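Local structure of prolyl 4-hydroxylase alpha subunit Fe(2+) 2OG dioxygenase domain-containing protein (Burkholderia ambifaria, 3W20) at residues Val76-Leu81 with Val133-Ala138; Thr110-Leu115 with Gly235-Phe240; Asn198-Glu201 with Ala205-Glu208. The protein probably acts as a 2-oxoglutarate-dependent dioxygenase that oxidises N-substituted L-amino acids at a metal centre occupied here by zinc. All coordinates share one frame; numbering follows the deposited sequence.

In the fold
Interactions 1 and 2 are buried and pack helices against the large mixed sheet and the chain leading into it; interaction 3 lies nearer the surface, between a loop and the start of helix 203-216. The first two touch each other, Ala138 meeting Phe112 and Val113, and Leu137 meeting Val113, in a common apolar layer, whereas 198-201 with 205-208 is on the other side of the chain's centre from interaction 2 and reaches neither. All three join apolar side chains without hydrogen bonds across the segments. They differ: a methyl at a ring edge in interactions 1 and 2, with a methyl at a carbonyl oxygen added in interaction 1, and a proline against a leucine in interaction 3.

Interaction 1 of 3, residues Val76-Leu81 with Val133-Ala138; sequences VTLGQL and VEFLLA
Leu78 meets the rim of the Phe135 ring with one methyl: CD1 lies in the plane of the ring, 3.7 Å from CE1 and 3.9 Å from CD1 of Phe135, so that it straddles one bond of the edge and does not rest on a face. The second touch is made by Leu136, whose CD2 meets the oxygen end of the Val76 carbonyl, 3.6 Å from Val76 O. This is packing of a methyl on a polar atom. The two neighbouring side chains of 133-138 thus divide the work, Phe135 taking the first turn of helix 78-83 and Leu136 the chain just before it. Leu136 can do so because its CG stands trans to the backbone N (chi1 171°), which extends the branch toward Val76.

The start of the helix is fixed by a capping box. Thr77 is the N-cap and its OG1 accepts from Gln80 N at 3.1 Å, while Thr77 N donates to Gln80 OE1 at 3.2 Å. The second bond is fairly straight at the hydrogen (163°), yet the donor stands well above the plane of the Gln80 amide, away from the lone-pair directions. Together they hold the turn from which Leu78 projects, and the Leu78 side chain lies about 8 Å from that of the zinc ligand Asp157.

Farther out, Asp273 at the C-terminus makes backbone hydrogen bonds with both Leu78 and Leu136, tying the two segments through a third element. The Phe135 ring also meets Phe97 of helix 87-107 edge-to-face, and Asn104 of that helix binds Phe135 O and Leu137 N. Tyr131 of the second subunit packs on Val76, which places this side of the contact at the dimer interface.

Interaction 2 of 3, residues Thr110-Leu115 with Gly235-Phe240; sequences TRFVRL and GQLTLF
The Phe112 ring meets strand 236-241 with its edge: Leu237 CD1 lies near the plane of the ring, 4.3 Å from CE1, and neither face of the ring is what Leu237 touches. Leu182 of strand 178-185 also packs against this phenyl group. Leu237 has a second partner in Leu115, one turn further along the helix, where the two CD2 methyls approach tip to tip at 4.3 Å. The forked end of a single leucine therefore spans one turn of helix 111-120, one branch going to Phe112 and the other to Leu115.

The torsions explain why the ring gets that far. With CG of Phe112 trans to the backbone N (chi1 -179°), the side chain stretches away from the helix, although the CB itself does not aim at the strand. The backbones stay well apart, the closest CA atoms being those of Phe112 and Leu237 at 10.0 Å. The helix begins at an N-cap, Thr110, whose OG1 accepts from Val113 N at 3.1 Å, and this fixes the turn that carries Phe112.

In the double-stranded beta-helix fold, strand 236-241 runs antiparallel between 37-41 and 178-185, and helix 111-120 packs on the strand through side chains alone. Ile23 of helix 23-31 touches both Leu115 and Leu237 and joins the same apolar layer. Phe112 is close to the co-substrate pocket, its side chain about 7 Å from that of Arg141, a 2-oxoglutarate-binding residue.

Across the two segments only carbon meets carbon, at rather long range and with no polar partner; this light contact is therefore dispersive and hydrophobic, and it sets no direction between the two segments.

Interaction 3 of 3, residues Asn198-Glu201 with Ala205-Glu208; sequences NRPE and ALDE
Pro200 and Leu206 make the close part of this contact. One methyl of Leu206, CD2, reaches the pyrrolidine ring, 3.8 Å from Pro200 CG and 4.1 Å from Pro200 CB, and Leu206 CG itself comes to 4.2 Å from Pro200 CB. The leucine runs aslant across the proline. Its CB does not head straight for the loop; rotating CG to the position opposite the carbonyl carbon (chi1 -77°) lets the branched end swing to the ring. Leu245 touches both residues on the buried side.

Nearer the surface the fit is slacker. Ala205 CB stands 4.4 Å from Pro200 CB and 4.1 Å from Glu201 N, so that a methyl only skirts the ring and the backbone beyond it. The CB of Glu201 points away from the helix, and its side chain lies exposed without touching 205-208. Polar bonds to residues outside the two segments add to the packing: Tyr161 OH is hydrogen-bonded to Pro200 O, and Ser202 OG to Ala205 N in the first turn of the helix. Farther round that turn, Asp207 forms a salt bridge with Arg163.

The loop leading into helix 203-216 packs back on its first turns through Pro200, two residues ahead of Ser202. Its inner side borders the metal site: the Leu206 side chain is about 5 Å from that of His155, which with Asp157 and His246 forms the two-histidine, one-carboxylate facial triad characteristic of 2-oxoglutarate dioxygenases of the double-stranded beta-helix fold.

Interaction 1 of 3, residues Val76-Leu81 with Val133-Ala138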
loop_
_atom_site.group_PDB
_atom_site.type_symbol
_atom_site.label_atom_id
_atom_site.label_comp_id
_atom_site.label_asym_id
_atom_site.label_seq_id
_atom_site.Cartn_x
_atom_site.Cartn_y
_atom_site.Cartn_z
ATOM N N VAL A 76 0.336 -10.675 4.589
ATOM C CA VAL A 76 1.051 -9.724 5.476
ATOM C C VAL A 76 0.107 -9.166 6.542
ATOM O O VAL A 76 -0.915 -8.578 6.219
ATOM C CB VAL A 76 1.769 -8.564 4.690
ATOM C CG1 VAL A 76 2.591 -7.701 5.652
ATOM C CG2 VAL A 76 2.638 -9.155 3.564
ATOM N N THR A 77 0.476 -9.300 7.810
ATOM C CA THR A 77 -0.353 -8.779 8.898
ATOM C C THR A 77 0.178 -7.423 9.381
ATOM O O THR A 77 1.313 -7.091 9.100
ATOM C CB THR A 77 -0.434 -9.729 10.095
ATOM O OG1 THR A 77 0.859 -9.821 10.692
ATOM C CG2 THR A 77 -0.956 -11.112 9.646
ATOM N N LEU A 78 -0.688 -6.645 10.049
ATOM C CA LEU A 78 -0.280 -5.360 10.604
ATOM C C LEU A 78 0.822 -5.596 11.643
ATOM O O LEU A 78 1.710 -4.829 11.759
ATOM C CB LEU A 78 -1.474 -4.703 11.316
ATOM C CG LEU A 78 -1.171 -3.251 11.688
ATOM C CD1 LEU A 78 -1.038 -2.414 10.454
ATOM C CD2 LEU A 78 -2.233 -2.636 12.556
ATOM N N GLY A 79 0.759 -6.702 12.416
ATOM C CA GLY A 79 1.775 -6.949 13.422
ATOM C C GLY A 79 3.104 -7.181 12.767
ATOM O O GLY A 79 4.132 -6.743 13.282
ATOM N N GLN A 80 3.091 -7.848 11.611
ATOM C CA GLN A 80 4.339 -8.021 10.841
ATOM C C GLN A 80 4.828 -6.696 10.224
ATOM O O GLN A 80 6.041 -6.378 10.213
ATOM C CB GLN A 80 4.186 -9.044 9.726
ATOM C CG GLN A 80 3.921 -10.484 10.164
ATOM C CD GLN A 80 3.235 -11.356 9.070
ATOM O OE1 GLN A 80 3.174 -10.998 7.878
ATOM N NE2 GLN A 80 2.745 -12.515 9.483
ATOM N N LEU A 81 3.876 -5.899 9.777
ATOM C CA LEU A 81 4.256 -4.608 9.228
ATOM C C LEU A 81 4.929 -3.745 10.281
ATOM O O LEU A 81 5.862 -3.008 9.977
ATOM C CB LEU A 81 3.044 -3.912 8.596
ATOM C CG LEU A 81 3.221 -2.499 7.993
ATOM C CD1 LEU A 81 4.288 -2.508 6.894
ATOM C CD2 LEU A 81 1.909 -1.974 7.470
ATOM N N VAL A 133 -7.949 3.887 1.727
ATOM C CA VAL A 133 -7.637 2.536 1.293
ATOM C C VAL A 133 -7.712 1.706 2.603
ATOM O O VAL A 133 -7.565 2.238 3.696
ATOM C CB VAL A 133 -6.277 2.461 0.591
ATOM C CG1 VAL A 133 -6.166 3.553 -0.505
ATOM C CG2 VAL A 133 -5.136 2.492 1.560
ATOM N N GLU A 134 -7.986 0.440 2.442
ATOM C CA GLU A 134 -8.372 -0.421 3.560
ATOM C C GLU A 134 -7.134 -1.168 4.053
ATOM O O GLU A 134 -6.277 -1.588 3.283
ATOM C CB GLU A 134 -9.396 -1.453 3.105
ATOM C CG GLU A 134 -10.703 -0.770 2.648
ATOM C CD GLU A 134 -11.731 -1.791 2.180
ATOM O OE1 GLU A 134 -11.399 -2.936 1.844
ATOM O OE2 GLU A 134 -12.912 -1.412 2.186
ATOM N N PHE A 135 -7.117 -1.337 5.376
ATOM C CA PHE A 135 -6.305 -2.350 6.014
ATOM C C PHE A 135 -6.856 -3.733 5.666
ATOM O O PHE A 135 -8.069 -3.901 5.311
ATOM C CB PHE A 135 -6.418 -2.152 7.505
ATOM C CG PHE A 135 -5.561 -0.975 8.044
ATOM C CD1 PHE A 135 -4.413 -1.204 8.799
ATOM C CD2 PHE A 135 -5.944 0.322 7.818
ATOM C CE1 PHE A 135 -3.645 -0.115 9.270
ATOM C CE2 PHE A 135 -5.189 1.401 8.277
ATOM C CZ PHE A 135 -4.055 1.188 9.019
ATOM N N LEU A 136 -5.980 -4.727 5.761
ATOM C CA LEU A 136 -6.396 -6.106 5.629
ATOM C C LEU A 136 -7.508 -6.378 6.661
ATOM O O LEU A 136 -7.408 -5.941 7.833
ATOM C CB LEU A 136 -5.184 -7.041 5.920
ATOM C CG LEU A 136 -5.549 -8.505 6.032
ATOM C CD1 LEU A 136 -5.934 -8.905 4.599
ATOM C CD2 LEU A 136 -4.373 -9.362 6.467
ATOM N N LEU A 137 -8.546 -7.168 6.294
ATOM C CA LEU A 137 -9.666 -7.361 7.268
ATOM C C LEU A 137 -9.455 -8.422 8.348
ATOM O O LEU A 137 -9.925 -8.260 9.493
ATOM C CB LEU A 137 -11.008 -7.688 6.538
ATOM C CG LEU A 137 -11.789 -6.454 6.149
ATOM C CD1 LEU A 137 -12.855 -6.817 5.058
ATOM C CD2 LEU A 137 -12.545 -5.920 7.417
ATOM N N ALA A 138 -8.826 -9.516 7.980
ATOM C CA ALA A 138 -8.847 -10.716 8.884
ATOM C C ALA A 138 -7.922 -11.742 8.257
ATOM O O ALA A 138 -7.590 -11.620 7.085
ATOM C CB ALA A 138 -10.263 -11.279 9.111
#

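Interaction 2 of 3, residues Thr110-Leu115 with Gly235-Phe240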
loop_
_atom_site.group_PDB
_atom_site.type_symbol
_atom_site.label_atom_id
_atom_site.label_comp_id
_atom_site.label_asym_id
_atom_site.label_seq_id
_atom_site.Cartn_x
_atom_site.Cartn_y
_atom_site.Cartn_z
ATOM N N THR A 110 -17.183 -13.075 4.110
ATOM C CA THR A 110 -17.090 -14.238 4.961
ATOM C C THR A 110 -18.052 -14.184 6.126
ATOM O O THR A 110 -18.368 -13.107 6.631
ATOM C CB THR A 110 -15.652 -14.506 5.481
ATOM O OG1 THR A 110 -15.291 -13.492 6.397
ATOM C CG2 THR A 110 -14.656 -14.531 4.382
ATOM N N ARG A 111 -18.530 -15.349 6.575
ATOM C CA ARG A 111 -19.360 -15.384 7.753
ATOM C C ARG A 111 -18.684 -14.821 8.986
ATOM O O ARG A 111 -19.295 -14.088 9.809
ATOM C CB ARG A 111 -19.771 -16.793 8.037
ATOM C CG ARG A 111 -21.058 -16.693 8.773
ATOM C CD ARG A 111 -21.801 -17.970 8.624
ATOM N NE ARG A 111 -22.780 -18.042 9.711
ATOM C CZ ARG A 111 -23.503 -19.116 9.963
ATOM N NH1 ARG A 111 -23.310 -20.205 9.225
ATOM N NH2 ARG A 111 -24.354 -19.117 10.958
ATOM N N PHE A 112 -17.390 -15.099 9.070
ATOM C CA PHE A 112 -16.581 -14.583 10.172
ATOM C C PHE A 112 -16.570 -13.049 10.215
ATOM O O PHE A 112 -16.788 -12.483 11.272
ATOM C CB PHE A 112 -15.143 -15.165 10.130
ATOM C CG PHE A 112 -14.282 -14.660 11.268
ATOM C CD1 PHE A 112 -14.566 -15.015 12.563
ATOM C CD2 PHE A 112 -13.235 -13.787 11.037
ATOM C CE1 PHE A 112 -13.779 -14.515 13.628
ATOM C CE2 PHE A 112 -12.455 -13.277 12.093
ATOM C CZ PHE A 112 -12.730 -13.630 13.373
ATOM N N VAL A 113 -16.286 -12.391 9.096
ATOM C CA VAL A 113 -16.182 -10.904 9.069
ATOM C C VAL A 113 -17.602 -10.363 9.269
ATOM O O VAL A 113 -17.794 -9.459 10.061
ATOM C CB VAL A 113 -15.509 -10.386 7.802
ATOM C CG1 VAL A 113 -15.607 -8.845 7.679
ATOM C CG2 VAL A 113 -14.051 -10.737 7.797
ATOM N N ARG A 114 -18.591 -11.016 8.636
ATOM C CA ARG A 114 -19.976 -10.573 8.768
ATOM C C ARG A 114 -20.489 -10.662 10.227
ATOM O O ARG A 114 -21.342 -9.882 10.641
ATOM C CB ARG A 114 -20.884 -11.345 7.809
ATOM C CG ARG A 114 -20.774 -10.897 6.373
ATOM C CD ARG A 114 -21.660 -11.792 5.510
ATOM N NE ARG A 114 -21.477 -11.361 4.131
ATOM C CZ ARG A 114 -22.284 -10.525 3.475
ATOM N NH1 ARG A 114 -23.411 -10.068 4.030
ATOM N NH2 ARG A 114 -21.952 -10.154 2.244
ATOM N N LEU A 115 -19.944 -11.562 11.033
ATOM C CA LEU A 115 -20.267 -11.573 12.453
ATOM C C LEU A 115 -20.149 -10.202 13.085
ATOM O O LEU A 115 -21.059 -9.712 13.745
ATOM C CB LEU A 115 -19.401 -12.610 13.185
ATOM C CG LEU A 115 -19.865 -13.363 14.390
ATOM C CD1 LEU A 115 -21.189 -14.070 14.103
ATOM C CD2 LEU A 115 -18.742 -14.355 14.657
ATOM N N GLY A 235 -15.367 -23.800 17.902
ATOM C CA GLY A 235 -16.701 -23.214 17.816
ATOM C C GLY A 235 -16.784 -21.999 18.746
ATOM O O GLY A 235 -17.727 -21.216 18.668
ATOM N N GLN A 236 -15.792 -21.844 19.618
ATOM C CA GLN A 236 -15.777 -20.675 20.566
ATOM C C GLN A 236 -15.072 -19.444 19.964
ATOM O O GLN A 236 -14.035 -19.568 19.343
ATOM C CB GLN A 236 -15.234 -21.029 21.971
ATOM C CG GLN A 236 -16.052 -22.103 22.706
ATOM C CD GLN A 236 -15.514 -22.344 24.126
ATOM O OE1 GLN A 236 -14.314 -22.453 24.345
ATOM N NE2 GLN A 236 -16.418 -22.360 25.089
ATOM N N LEU A 237 -15.663 -18.269 20.213
ATOM C CA LEU A 237 -15.069 -16.988 19.801
ATOM C C LEU A 237 -14.515 -16.386 21.090
ATOM O O LEU A 237 -15.247 -16.250 22.063
ATOM C CB LEU A 237 -16.183 -16.079 19.320
ATOM C CG LEU A 237 -15.758 -14.632 18.966
ATOM C CD1 LEU A 237 -14.723 -14.562 17.814
ATOM C CD2 LEU A 237 -17.053 -13.883 18.593
ATOM N N THR A 238 -13.242 -16.007 21.055
ATOM C CA THR A 238 -12.630 -15.373 22.194
ATOM C C THR A 238 -12.429 -13.870 21.856
ATOM O O THR A 238 -11.799 -13.590 20.832
ATOM C CB THR A 238 -11.288 -16.020 22.436
ATOM O OG1 THR A 238 -11.547 -17.391 22.786
ATOM C CG2 THR A 238 -10.606 -15.423 23.681
ATOM N N LEU A 239 -12.940 -12.988 22.710
ATOM C CA LEU A 239 -12.859 -11.541 22.513
ATOM C C LEU A 239 -12.100 -11.009 23.738
ATOM O O LEU A 239 -12.389 -11.449 24.889
ATOM C CB LEU A 239 -14.230 -10.971 22.463
ATOM C CG LEU A 239 -15.140 -11.511 21.337
ATOM C CD1 LEU A 239 -16.541 -11.045 21.648
ATOM C CD2 LEU A 239 -14.603 -10.813 20.095
ATOM N N PHE A 240 -11.020 -10.252 23.527
ATOM C CA PHE A 240 -10.275 -9.820 24.649
ATOM C C PHE A 240 -9.604 -8.483 24.421
ATOM O O PHE A 240 -9.452 -8.036 23.269
ATOM C CB PHE A 240 -9.126 -10.824 25.015
ATOM C CG PHE A 240 -8.110 -11.014 23.921
ATOM C CD1 PHE A 240 -6.806 -10.498 24.038
ATOM C CD2 PHE A 240 -8.436 -11.777 22.786
ATOM C CE1 PHE A 240 -5.872 -10.690 22.985
ATOM C CE2 PHE A 240 -7.515 -11.961 21.742
ATOM C CZ PHE A 240 -6.232 -11.452 21.848
#

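Interaction 3 of 3, residues Asn198-Glu201 with Ala205-Glu208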
loop_
_atom_site.group_PDB
_atom_site.type_symbol
_atom_site.label_atom_id
_atom_site.label_comp_id
_atom_site.label_asym_id
_atom_site.label_seq_id
_atom_site.Cartn_x
_atom_site.Cartn_y
_atom_site.Cartn_z
ATOM N N ASN A 198 -0.969 -6.915 32.645
ATOM C CA ASN A 198 0.262 -6.167 32.359
ATOM C C ASN A 198 0.114 -5.565 30.964
ATOM O O ASN A 198 -0.230 -6.274 30.058
ATOM C CB ASN A 198 1.486 -7.086 32.402
ATOM C CG ASN A 198 2.776 -6.354 32.101
ATOM O OD1 ASN A 198 3.054 -5.987 30.948
ATOM N ND2 ASN A 198 3.586 -6.103 33.163
ATOM N N ARG A 199 0.286 -4.249 30.853
ATOM C CA ARG A 199 0.150 -3.579 29.502
ATOM C C ARG A 199 1.359 -2.813 29.110
ATOM O O ARG A 199 1.561 -1.645 29.520
ATOM C CB ARG A 199 -1.089 -2.628 29.519
ATOM C CG ARG A 199 -2.418 -3.225 29.820
ATOM C CD ARG A 199 -3.483 -2.033 29.709
ATOM N NE ARG A 199 -4.594 -2.753 29.294
ATOM C CZ ARG A 199 -5.566 -2.359 28.517
ATOM N NH1 ARG A 199 -5.720 -1.126 28.025
ATOM N NH2 ARG A 199 -6.401 -3.276 28.293
ATOM N N PRO A 200 2.268 -3.452 28.401
ATOM C CA PRO A 200 3.503 -2.791 27.987
ATOM C C PRO A 200 3.190 -1.475 27.251
ATOM O O PRO A 200 2.206 -1.414 26.520
ATOM C CB PRO A 200 4.123 -3.801 27.012
ATOM C CG PRO A 200 3.526 -5.091 27.384
ATOM C CD PRO A 200 2.127 -4.811 27.855
ATOM N N GLU A 201 3.970 -0.422 27.521
ATOM C CA GLU A 201 3.669 0.894 26.981
ATOM C C GLU A 201 4.098 1.139 25.519
ATOM O O GLU A 201 3.673 2.118 24.925
ATOM C CB GLU A 201 4.236 1.998 27.892
ATOM C CG GLU A 201 3.597 2.042 29.288
ATOM C CD GLU A 201 4.484 2.806 30.298
ATOM O OE1 GLU A 201 5.627 3.181 29.934
ATOM O OE2 GLU A 201 4.062 3.025 31.451
ATOM N N ALA A 205 9.218 -1.372 24.697
ATOM C CA ALA A 205 8.990 -2.121 25.941
ATOM C C ALA A 205 8.776 -3.594 25.680
ATOM O O ALA A 205 9.373 -4.404 26.383
ATOM C CB ALA A 205 7.860 -1.510 26.791
ATOM N N LEU A 206 8.005 -3.977 24.638
ATOM C CA LEU A 206 7.827 -5.405 24.359
ATOM C C LEU A 206 9.140 -6.015 23.908
ATOM O O LEU A 206 9.436 -7.183 24.254
ATOM C CB LEU A 206 6.879 -5.669 23.197
ATOM C CG LEU A 206 5.420 -5.536 23.455
ATOM C CD1 LEU A 206 4.777 -5.582 22.084
ATOM C CD2 LEU A 206 5.004 -6.734 24.295
ATOM N N ASP A 207 9.882 -5.215 23.138
ATOM C CA ASP A 207 11.131 -5.685 22.501
ATOM C C ASP A 207 12.109 -5.930 23.647
ATOM O O ASP A 207 12.852 -6.896 23.585
ATOM C CB ASP A 207 11.700 -4.624 21.556
ATOM C CG ASP A 207 11.086 -4.664 20.153
ATOM O OD1 ASP A 207 10.374 -5.639 19.864
ATOM O OD2 ASP A 207 11.326 -3.728 19.364
ATOM N N GLU A 208 12.101 -5.095 24.692
ATOM C CA GLU A 208 13.009 -5.342 25.834
ATOM C C GLU A 208 12.558 -6.610 26.574
ATOM O O GLU A 208 13.387 -7.426 27.067
ATOM C CB GLU A 208 13.149 -4.128 26.760
ATOM C CG GLU A 208 14.225 -4.324 27.827
ATOM C CD GLU A 208 14.597 -3.068 28.614
ATOM O OE1 GLU A 208 13.895 -2.033 28.521
ATOM O OE2 GLU A 208 15.610 -3.129 29.358
#